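Local coordinates for protein alpha-1,3-glucanase (Paenibacillus glycanilyticus, PDB 6K0P) that hydrolyses alpha-1,3-glucan as a family 87 glycoside hydrolase, its catalytic domain binding the disaccharide nigerose, at residues S90-G95 and Q156-D161; W219-K224 and T253-N258; N511-N516 and N543-N548. The protein carries 1 engineered substitution. One frame throughout, in Å; residues are numbered along the deposited sequence. Where two conformers were deposited one is given.

Contact 1 (S90-G95 and Q156-D161); sequences SIYADG and QKDAGD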
loop_
_atom_site.group_PDB
_atom_site.type_symbol
_atom_site.label_atom_id
_atom_site.label_comp_id
_atom_site.label_asym_id
_atom_site.label_seq_id
_atom_site.Cartn_x
_atom_site.Cartn_y
_atom_site.Cartn_z
ATOM N N SER A 90 -10.465 11.997 22.336
ATOM C CA SER A 90 -11.819 12.511 22.206
ATOM C C SER A 90 -12.055 13.217 20.879
ATOM O O SER A 90 -11.143 13.810 20.293
ATOM C CB SER A 90 -12.126 13.471 23.343
ATOM O OG SER A 90 -12.011 12.795 24.575
ATOM N N ILE A 91 -13.304 13.158 20.408
ATOM C CA ILE A 91 -13.712 13.840 19.184
ATOM C C ILE A 91 -14.840 14.809 19.502
ATOM O O ILE A 91 -15.774 14.469 20.244
ATOM C CB ILE A 91 -14.090 12.866 18.046
ATOM C CG1 ILE A 91 -14.461 13.638 16.775
ATOM C CG2 ILE A 91 -15.231 11.927 18.461
ATOM C CD1 ILE A 91 -14.603 12.739 15.528
ATOM N N TYR A 92 -14.729 16.020 18.959
ATOM C CA TYR A 92 -15.694 17.095 19.134
ATOM C C TYR A 92 -16.180 17.558 17.767
ATOM O O TYR A 92 -15.423 17.559 16.788
ATOM C CB TYR A 92 -15.021 18.309 19.789
ATOM C CG TYR A 92 -14.712 18.182 21.261
ATOM C CD1 TYR A 92 -13.762 17.280 21.723
ATOM C CD2 TYR A 92 -15.351 18.991 22.188
ATOM C CE1 TYR A 92 -13.475 17.174 23.078
ATOM C CE2 TYR A 92 -15.072 18.899 23.536
ATOM C CZ TYR A 92 -14.142 17.989 23.977
ATOM O OH TYR A 92 -13.879 17.912 25.319
ATOM N N ALA A 93 -17.454 17.970 17.705
ATOM C CA ALA A 93 -18.028 18.595 16.520
ATOM C C ALA A 93 -18.517 19.978 16.917
ATOM O O ALA A 93 -19.366 20.107 17.809
ATOM C CB ALA A 93 -19.190 17.770 15.957
ATOM N N ASP A 94 -17.966 21.008 16.263
ATOM C CA ASP A 94 -18.293 22.405 16.558
ATOM C C ASP A 94 -18.215 22.702 18.052
ATOM O O ASP A 94 -19.060 23.397 18.622
ATOM C CB ASP A 94 -19.637 22.813 15.955
ATOM C CG ASP A 94 -19.623 22.782 14.445
ATOM O OD1 ASP A 94 -18.541 22.997 13.850
ATOM O OD2 ASP A 94 -20.694 22.546 13.853
ATOM N N GLY A 95 -17.190 22.154 18.697
ATOM C CA GLY A 95 -16.920 22.459 20.085
ATOM C C GLY A 95 -17.656 21.614 21.096
ATOM O O GLY A 95 -17.453 21.807 22.304
ATOM N N GLN A 156 -9.126 15.890 20.540
ATOM C CA GLN A 156 -8.654 16.541 21.755
ATOM C C GLN A 156 -8.372 15.508 22.834
ATOM O O GLN A 156 -9.127 14.544 23.011
ATOM C CB GLN A 156 -9.696 17.549 22.254
ATOM C CG GLN A 156 -9.316 18.302 23.520
ATOM C CD GLN A 156 -10.194 19.514 23.729
ATOM O OE1 GLN A 156 -10.119 20.476 22.970
ATOM N NE2 GLN A 156 -11.035 19.475 24.758
ATOM N N LYS A 157 -7.280 15.726 23.560
ATOM C CA LYS A 157 -6.868 14.834 24.640
ATOM C C LYS A 157 -7.455 15.367 25.940
ATOM O O LYS A 157 -6.941 16.330 26.515
ATOM C CB LYS A 157 -5.345 14.765 24.697
ATOM C CG LYS A 157 -4.810 13.428 25.184
ATOM C CD LYS A 157 -3.277 13.405 25.175
ATOM C CE LYS A 157 -2.722 14.109 26.395
ATOM N NZ LYS A 157 -3.028 13.406 27.672
ATOM N N ASP A 158 -8.533 14.747 26.404
ATOM C CA ASP A 158 -9.219 15.170 27.618
ATOM C C ASP A 158 -8.749 14.328 28.802
ATOM O O ASP A 158 -7.997 13.360 28.657
ATOM C CB ASP A 158 -10.742 15.054 27.442
ATOM C CG ASP A 158 -11.320 16.138 26.539
ATOM O OD1 ASP A 158 -10.691 17.204 26.399
ATOM O OD2 ASP A 158 -12.423 15.931 25.981
ATOM N N ALA A 159 -9.205 14.708 29.998
ATOM C CA ALA A 159 -8.912 13.901 31.173
ATOM C C ALA A 159 -9.404 12.478 30.944
ATOM O O ALA A 159 -10.513 12.264 30.449
ATOM C CB ALA A 159 -9.599 14.501 32.402
ATOM N N GLY A 160 -8.562 11.501 31.273
ATOM C CA GLY A 160 -8.916 10.109 31.079
ATOM C C GLY A 160 -8.519 9.526 29.736
ATOM O O GLY A 160 -8.563 8.300 29.574
ATOM N N ASP A 161 -8.150 10.361 28.769
ATOM C CA ASP A 161 -7.620 9.883 27.498
ATOM C C ASP A 161 -6.159 9.464 27.682
ATOM O O ASP A 161 -5.581 9.590 28.769
ATOM C CB ASP A 161 -7.765 10.960 26.421
ATOM C CG ASP A 161 -9.213 11.213 26.011
ATOM O OD1 ASP A 161 -10.075 10.325 26.209
ATOM O OD2 ASP A 161 -9.496 12.308 25.471
#

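Contact 2 (W219-K224 and T253-N258); sequences WTINSK and TDVGFN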
loop_
_atom_site.group_PDB
_atom_site.type_symbol
_atom_site.label_atom_id
_atom_site.label_comp_id
_atom_site.label_asym_id
_atom_site.label_seq_id
_atom_site.Cartn_x
_atom_site.Cartn_y
_atom_site.Cartn_z
ATOM N N TRP A 219 -18.505 -10.976 13.041
ATOM C CA TRP A 219 -18.692 -12.396 12.769
ATOM C C TRP A 219 -17.329 -13.062 12.815
ATOM O O TRP A 219 -16.424 -12.675 12.068
ATOM C CB TRP A 219 -19.340 -12.575 11.395
ATOM C CG TRP A 219 -20.600 -11.775 11.285
ATOM C CD1 TRP A 219 -20.762 -10.565 10.666
ATOM C CD2 TRP A 219 -21.867 -12.108 11.861
ATOM N NE1 TRP A 219 -22.061 -10.141 10.808
ATOM C CE2 TRP A 219 -22.759 -11.073 11.531
ATOM C CE3 TRP A 219 -22.334 -13.191 12.610
ATOM C CZ2 TRP A 219 -24.091 -11.081 11.930
ATOM C CZ3 TRP A 219 -23.667 -13.199 13.006
ATOM C CH2 TRP A 219 -24.525 -12.153 12.663
ATOM N N THR A 220 -17.174 -14.046 13.696
ATOM C CA THR A 220 -15.878 -14.692 13.848
ATOM C C THR A 220 -15.515 -15.444 12.576
ATOM O O THR A 220 -16.323 -16.210 12.036
ATOM C CB THR A 220 -15.918 -15.668 15.021
ATOM O OG1 THR A 220 -16.011 -14.930 16.244
ATOM C CG2 THR A 220 -14.648 -16.533 15.051
ATOM N N ILE A 221 -14.306 -15.212 12.087
ATOM C CA ILE A 221 -13.679 -16.089 11.111
ATOM C C ILE A 221 -12.473 -16.719 11.804
ATOM O O ILE A 221 -11.426 -16.088 11.991
ATOM C CB ILE A 221 -13.329 -15.375 9.798
ATOM C CG1 ILE A 221 -12.591 -14.054 10.028
ATOM C CG2 ILE A 221 -14.601 -15.106 8.998
ATOM C CD1 ILE A 221 -12.013 -13.468 8.740
ATOM N N ASN A 222 -12.637 -17.966 12.247
ATOM C CA ASN A 222 -11.564 -18.666 12.943
ATOM C C ASN A 222 -10.968 -19.780 12.099
ATOM O O ASN A 222 -10.271 -20.655 12.624
ATOM C CB ASN A 222 -12.017 -19.179 14.313
ATOM C CG ASN A 222 -13.115 -20.218 14.224
ATOM O OD1 ASN A 222 -13.405 -20.753 13.155
ATOM N ND2 ASN A 222 -13.739 -20.508 15.360
ATOM N N SER A 223 -11.226 -19.758 10.797
ATOM C CA SER A 223 -10.750 -20.799 9.906
ATOM C C SER A 223 -10.630 -20.212 8.515
ATOM O O SER A 223 -11.084 -19.095 8.246
ATOM C CB SER A 223 -11.735 -21.958 9.875
ATOM O OG SER A 223 -12.957 -21.525 9.288
ATOM N N LYS A 224 -10.021 -20.986 7.627
ATOM C CA LYS A 224 -10.116 -20.728 6.199
ATOM C C LYS A 224 -11.435 -21.294 5.694
ATOM O O LYS A 224 -11.725 -22.484 5.869
ATOM C CB LYS A 224 -8.921 -21.356 5.487
ATOM C CG LYS A 224 -7.747 -20.422 5.404
ATOM C CD LYS A 224 -8.003 -19.353 4.342
ATOM C CE LYS A 224 -7.129 -18.145 4.593
ATOM N NZ LYS A 224 -7.142 -17.277 3.394
ATOM N N THR A 253 -3.460 -15.950 13.094
ATOM C CA THR A 253 -4.266 -17.087 12.647
ATOM C C THR A 253 -4.596 -16.923 11.165
ATOM O O THR A 253 -5.066 -15.856 10.757
ATOM C CB THR A 253 -5.579 -17.157 13.435
ATOM O OG1 THR A 253 -5.363 -16.789 14.803
ATOM C CG2 THR A 253 -6.151 -18.571 13.390
ATOM N N ASP A 254 -4.373 -17.973 10.377
ATOM C CA ASP A 254 -4.590 -17.955 8.930
ATOM C C ASP A 254 -6.070 -18.205 8.691
ATOM O O ASP A 254 -6.531 -19.350 8.714
ATOM C CB ASP A 254 -3.736 -19.045 8.294
ATOM C CG ASP A 254 -3.698 -18.979 6.770
ATOM O OD1 ASP A 254 -4.033 -17.928 6.175
ATOM O OD2 ASP A 254 -3.308 -20.011 6.165
ATOM N N VAL A 255 -6.832 -17.129 8.495
ATOM C CA VAL A 255 -8.279 -17.205 8.377
ATOM C C VAL A 255 -8.709 -16.376 7.179
ATOM O O VAL A 255 -7.948 -15.558 6.656
ATOM C CB VAL A 255 -8.999 -16.745 9.666
ATOM C CG1 VAL A 255 -8.554 -17.611 10.842
ATOM C CG2 VAL A 255 -8.720 -15.269 9.937
ATOM N N GLY A 256 -9.934 -16.620 6.718
ATOM C CA GLY A 256 -10.443 -15.898 5.572
ATOM C C GLY A 256 -11.119 -16.843 4.609
ATOM O O GLY A 256 -11.819 -17.759 5.044
ATOM N N PHE A 257 -10.914 -16.638 3.312
ATOM C CA PHE A 257 -11.528 -17.469 2.286
ATOM C C PHE A 257 -10.461 -18.148 1.445
ATOM O O PHE A 257 -9.352 -17.635 1.272
ATOM C CB PHE A 257 -12.443 -16.644 1.369
ATOM C CG PHE A 257 -13.647 -16.089 2.078
ATOM C CD1 PHE A 257 -14.734 -16.894 2.368
ATOM C CD2 PHE A 257 -13.665 -14.765 2.489
ATOM C CE1 PHE A 257 -15.828 -16.385 3.047
ATOM C CE2 PHE A 257 -14.755 -14.250 3.155
ATOM C CZ PHE A 257 -15.839 -15.058 3.437
ATOM N N ASN A 258 -10.805 -19.327 0.931
ATOM C CA ASN A 258 -9.959 -20.038 -0.013
ATOM C C ASN A 258 -10.871 -20.544 -1.121
ATOM O O ASN A 258 -11.785 -21.334 -0.862
ATOM C CB ASN A 258 -9.215 -21.193 0.679
ATOM C CG ASN A 258 -8.186 -21.857 -0.224
ATOM O OD1 ASN A 258 -8.422 -22.035 -1.417
ATOM N ND2 ASN A 258 -7.042 -22.243 0.348
#

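Contact 3 (N511-N516 and N543-N548); sequences NVNINN and NVKVNN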
loop_
_atom_site.group_PDB
_atom_site.type_symbol
_atom_site.label_atom_id
_atom_site.label_comp_id
_atom_site.label_asym_id
_atom_site.label_seq_id
_atom_site.Cartn_x
_atom_site.Cartn_y
_atom_site.Cartn_z
ATOM N N ASN A 511 7.152 13.420 -20.441
ATOM C CA ASN A 511 6.269 14.296 -19.661
ATOM C C ASN A 511 6.375 13.988 -18.164
ATOM O O ASN A 511 5.425 13.530 -17.524
ATOM C CB ASN A 511 4.804 14.194 -20.110
ATOM C CG ASN A 511 4.619 14.490 -21.577
ATOM O OD1 ASN A 511 5.344 15.296 -22.154
ATOM N ND2 ASN A 511 3.629 13.848 -22.188
ATOM N N VAL A 512 7.558 14.248 -17.622
ATOM C CA VAL A 512 7.857 13.947 -16.228
ATOM C C VAL A 512 8.415 15.204 -15.579
ATOM O O VAL A 512 9.289 15.864 -16.150
ATOM C CB VAL A 512 8.836 12.766 -16.097
ATOM C CG1 VAL A 512 9.283 12.588 -14.651
ATOM C CG2 VAL A 512 8.178 11.491 -16.610
ATOM N N ASN A 513 7.905 15.536 -14.395
ATOM C CA ASN A 513 8.415 16.634 -13.588
ATOM C C ASN A 513 9.011 16.060 -12.312
ATOM O O ASN A 513 8.361 15.261 -11.625
ATOM C CB ASN A 513 7.294 17.617 -13.249
ATOM C CG ASN A 513 6.721 18.269 -14.479
ATOM O OD1 ASN A 513 7.454 18.850 -15.278
ATOM N ND2 ASN A 513 5.411 18.154 -14.659
ATOM N N ILE A 514 10.248 16.441 -12.012
ATOM C CA ILE A 514 10.950 15.987 -10.818
ATOM C C ILE A 514 11.263 17.224 -9.989
ATOM O O ILE A 514 12.129 18.026 -10.363
ATOM C CB ILE A 514 12.230 15.217 -11.165
ATOM C CG1 ILE A 514 11.893 13.970 -12.000
ATOM C CG2 ILE A 514 12.979 14.837 -9.888
ATOM C CD1 ILE A 514 13.067 13.437 -12.825
ATOM N N ASN A 515 10.568 17.385 -8.868
ATOM C CA ASN A 515 10.570 18.639 -8.120
ATOM C C ASN A 515 11.279 18.468 -6.787
ATOM O O ASN A 515 10.906 17.605 -5.986
ATOM C CB ASN A 515 9.136 19.113 -7.889
ATOM C CG ASN A 515 8.399 19.347 -9.183
ATOM O OD1 ASN A 515 8.901 20.023 -10.084
ATOM N ND2 ASN A 515 7.208 18.765 -9.301
ATOM N N ASN A 516 12.303 19.291 -6.555
ATOM C CA ASN A 516 13.040 19.336 -5.296
ATOM C C ASN A 516 13.618 17.994 -4.847
ATOM O O ASN A 516 13.520 17.662 -3.660
ATOM C CB ASN A 516 12.150 19.903 -4.183
ATOM C CG ASN A 516 11.411 21.155 -4.606
ATOM O OD1 ASN A 516 12.023 22.127 -5.047
ATOM N ND2 ASN A 516 10.089 21.134 -4.490
ATOM N N ASN A 543 10.535 15.953 -22.641
ATOM C CA ASN A 543 9.778 16.819 -21.739
ATOM C C ASN A 543 9.931 16.377 -20.283
ATOM O O ASN A 543 8.955 16.271 -19.534
ATOM C CB ASN A 543 8.305 16.909 -22.147
ATOM C CG ASN A 543 7.597 18.074 -21.492
ATOM O OD1 ASN A 543 8.216 19.093 -21.184
ATOM N ND2 ASN A 543 6.297 17.928 -21.262
ATOM N N VAL A 544 11.172 16.117 -19.883
ATOM C CA VAL A 544 11.492 15.757 -18.505
ATOM C C VAL A 544 12.148 16.976 -17.864
ATOM O O VAL A 544 13.235 17.402 -18.274
ATOM C CB VAL A 544 12.380 14.509 -18.429
ATOM C CG1 VAL A 544 12.763 14.217 -16.976
ATOM C CG2 VAL A 544 11.656 13.300 -19.043
ATOM N N LYS A 545 11.474 17.555 -16.873
ATOM C CA LYS A 545 11.960 18.737 -16.173
ATOM C C LYS A 545 12.484 18.333 -14.801
ATOM O O LYS A 545 11.810 17.607 -14.061
ATOM C CB LYS A 545 10.835 19.761 -16.008
ATOM C CG LYS A 545 10.294 20.337 -17.324
ATOM C CD LYS A 545 11.423 20.928 -18.172
ATOM C CE LYS A 545 10.893 21.909 -19.216
ATOM N NZ LYS A 545 10.077 21.246 -20.264
ATOM N N VAL A 546 13.686 18.794 -14.465
ATOM C CA VAL A 546 14.240 18.646 -13.124
ATOM C C VAL A 546 14.312 20.034 -12.508
ATOM O O VAL A 546 14.989 20.922 -13.045
ATOM C CB VAL A 546 15.621 17.978 -13.148
ATOM C CG1 VAL A 546 16.214 17.941 -11.745
ATOM C CG2 VAL A 546 15.530 16.574 -13.729
ATOM N N ASN A 547 13.622 20.227 -11.384
ATOM C CA ASN A 547 13.476 21.549 -10.783
ATOM C C ASN A 547 14.071 21.553 -9.384
ATOM O O ASN A 547 13.672 20.755 -8.531
ATOM C CB ASN A 547 12.004 21.956 -10.736
ATOM C CG ASN A 547 11.366 21.949 -12.099
ATOM O OD1 ASN A 547 11.892 22.540 -13.049
ATOM N ND2 ASN A 547 10.237 21.259 -12.220
ATOM N N ASN A 548 15.014 22.456 -9.150
ATOM C CA ASN A 548 15.631 22.657 -7.843
ATOM C C ASN A 548 16.233 21.386 -7.246
ATOM O O ASN A 548 15.913 21.031 -6.101
ATOM C CB ASN A 548 14.614 23.285 -6.880
ATOM C CG ASN A 548 15.251 23.772 -5.594
ATOM O OD1 ASN A 548 16.363 24.299 -5.596
ATOM N ND2 ASN A 548 14.542 23.598 -4.483
HETATM O O HOH W 1 7.399 18.035 -18.011
HETATM O O HOH W 2 8.188 21.306 -14.366
#

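Contact 1 (S90-G95 and Q156-D161)
Tyr-92 and Asp-158 meet because both set their side-chain CG opposite the carbonyl carbon, chi1 -74° in each, and reach one another from opposite directions. The phenol OH of Tyr-92 donates to Asp-158 OD2 over a short 2.5 Å, with the carboxylate oxygen lying in plane at the edge of the ring. OD2 is met on its syn side, the hydroxyl standing 21° out of the carboxylate plane, and the carboxylate is almost upright to the ring, 81° between planes. Its other oxygen, OD1, takes a straight bond from Gln-156 NE2 at 2.8 Å through a syn lone pair. One carboxylate thereby joins phenol and amide, which might lower its tendency to take up a proton.

A single oxygen of Asp-161, OD2, accepts Ser-90 OG at 2.7 Å on the syn lone pair and Asp-158 N at 2.8 Å from above the carboxylate plane. That second bond lies inside a type II turn from Asp-158 to Asp-161, which is closed by Asp-161 N to Asp-158 O at 3.0 Å; Gly-160 takes the positive phi its third position asks for.

Beneath these side chains, Ser-90 and Gln-156 form an antiparallel hydrogen-bonded pair, with backbone bonds in both directions. Lys-100 makes a salt bridge to Asp-161 OD1 and a hydrogen bond to Ser-90 OG, while Lys-154 lies in a cation-pi contact with Tyr-92. Strand 86-93 runs between strands 152-156 and 96-104 in a four-stranded antiparallel sheet, and the turn leads from strand 152-156 towards strand 165-173 of a second sheet.

Contact 2 (W219-K224 and T253-N258)
Lys-224 and Gly-256 form a parallel bridge between successive coils of the beta-helix expected of a pectate-lyase-like domain, and Gly-256 N donates to Ser-223 O at 3.1 Å. The lysine side chain then folds along the neighbouring coil: its bend at chi2 (-75°) carries CE to 3.4 Å from Val-255 O and lets NZ donate to Phe-257 O. This last bond is 3.1 Å long and comes from above the carbonyl plane, 49° out of it, away from a lone pair.

Beside the bridge, Val-255 packs against the chain bend at Ile-221 to Ser-223. Its CG2 lies 3.9 Å from Ile-221 CD1, and Leu-244, on strand 242-245 of the chain between the segments, also touches the isoleucine.

The next shell fixes the ammonium group. The carbonyl O of Lys-286, a residue lining a glycan pocket, accepts a hydrogen bond from NZ, and Asp-289 gives it a salt bridge. Asp-254 OD1, which receives Gly-285 N, stays 4.2 Å from Lys-224 NZ, beyond a salt bridge, though it may add to the negative potential there. Less well served is Ile-221 O: buried without a hydrogen-bonding partner in the model, it sits 3.4 Å from Val-255 CB.

Contact 3 (N511-N516 and N543-N548)
Asn-515 and Asn-547 lie side by side with their amides nearly coplanar, 10° apart, because both CG atoms stand anti to the carbonyl carbon and the two residues have nearly equal chi1 and chi2. Asn-547 ND2 therefore donates to Asn-515 OD1 at 2.8 Å in an almost linear bond that lies nearly along the C=O axis. The amide hydrogen bonding carries on to the preceding coil, Asn-515 ND2 donating to Asn-485 OD1. At both ends of the paired strands the orientation changes. Asn-543 ND2 reaches Asn-511 OD1 at 2.9 Å and Asn-548 ND2 reaches Asn-516 OD1 at 3.0 Å, but here the amides are turned almost at right angles, 78° and 80° between planes.

Asparagines hydrogen-bonded at matching positions of adjacent coils are a known feature of parallel beta-helices, the fold of this pectate-lyase-like domain. Strands 512-515 and 544-547 run in parallel register as strands of neighbouring coils, and the chain turns corners at Asn-511 and Asn-543, both with positive phi.

On the opposite face from Asn-515 the packing is apolar. Ile-514 points the same way as Val-546, with CD1 4.1 Å from Val-546 CG2 and 4.2 Å from Val-544 CG1. Back on the polar face, Asn-513 lies alongside Lys-545, its ND2 engaged by Asp-483, while the lysine amine turns off to Gly-570 O. A water gives a proton to Asn-513 OD1 at 2.7 Å and accepts Asn-547 ND2 at 3.0 Å.

Overall arrangement
From the N terminus, contact 1 comes first, closing a 60-residue excursion within the domain of antiparallel sheets and joining the end of strand 86-93 to the turn after strand 152-156. The chain then enters the beta-helix, where contact 2 and, far along the same solenoid, contact 3 each close one coil, 32 residues from paired position to paired position. The three follow in series; none nests in or crosses another. Contacts 2 and 3 share the repeating parallel pairing but lie on opposite sides of the chain's centre, with centres about 47 Å apart. Contact 1 belongs to the other domain, its centre about 36 Å from that of contact 2.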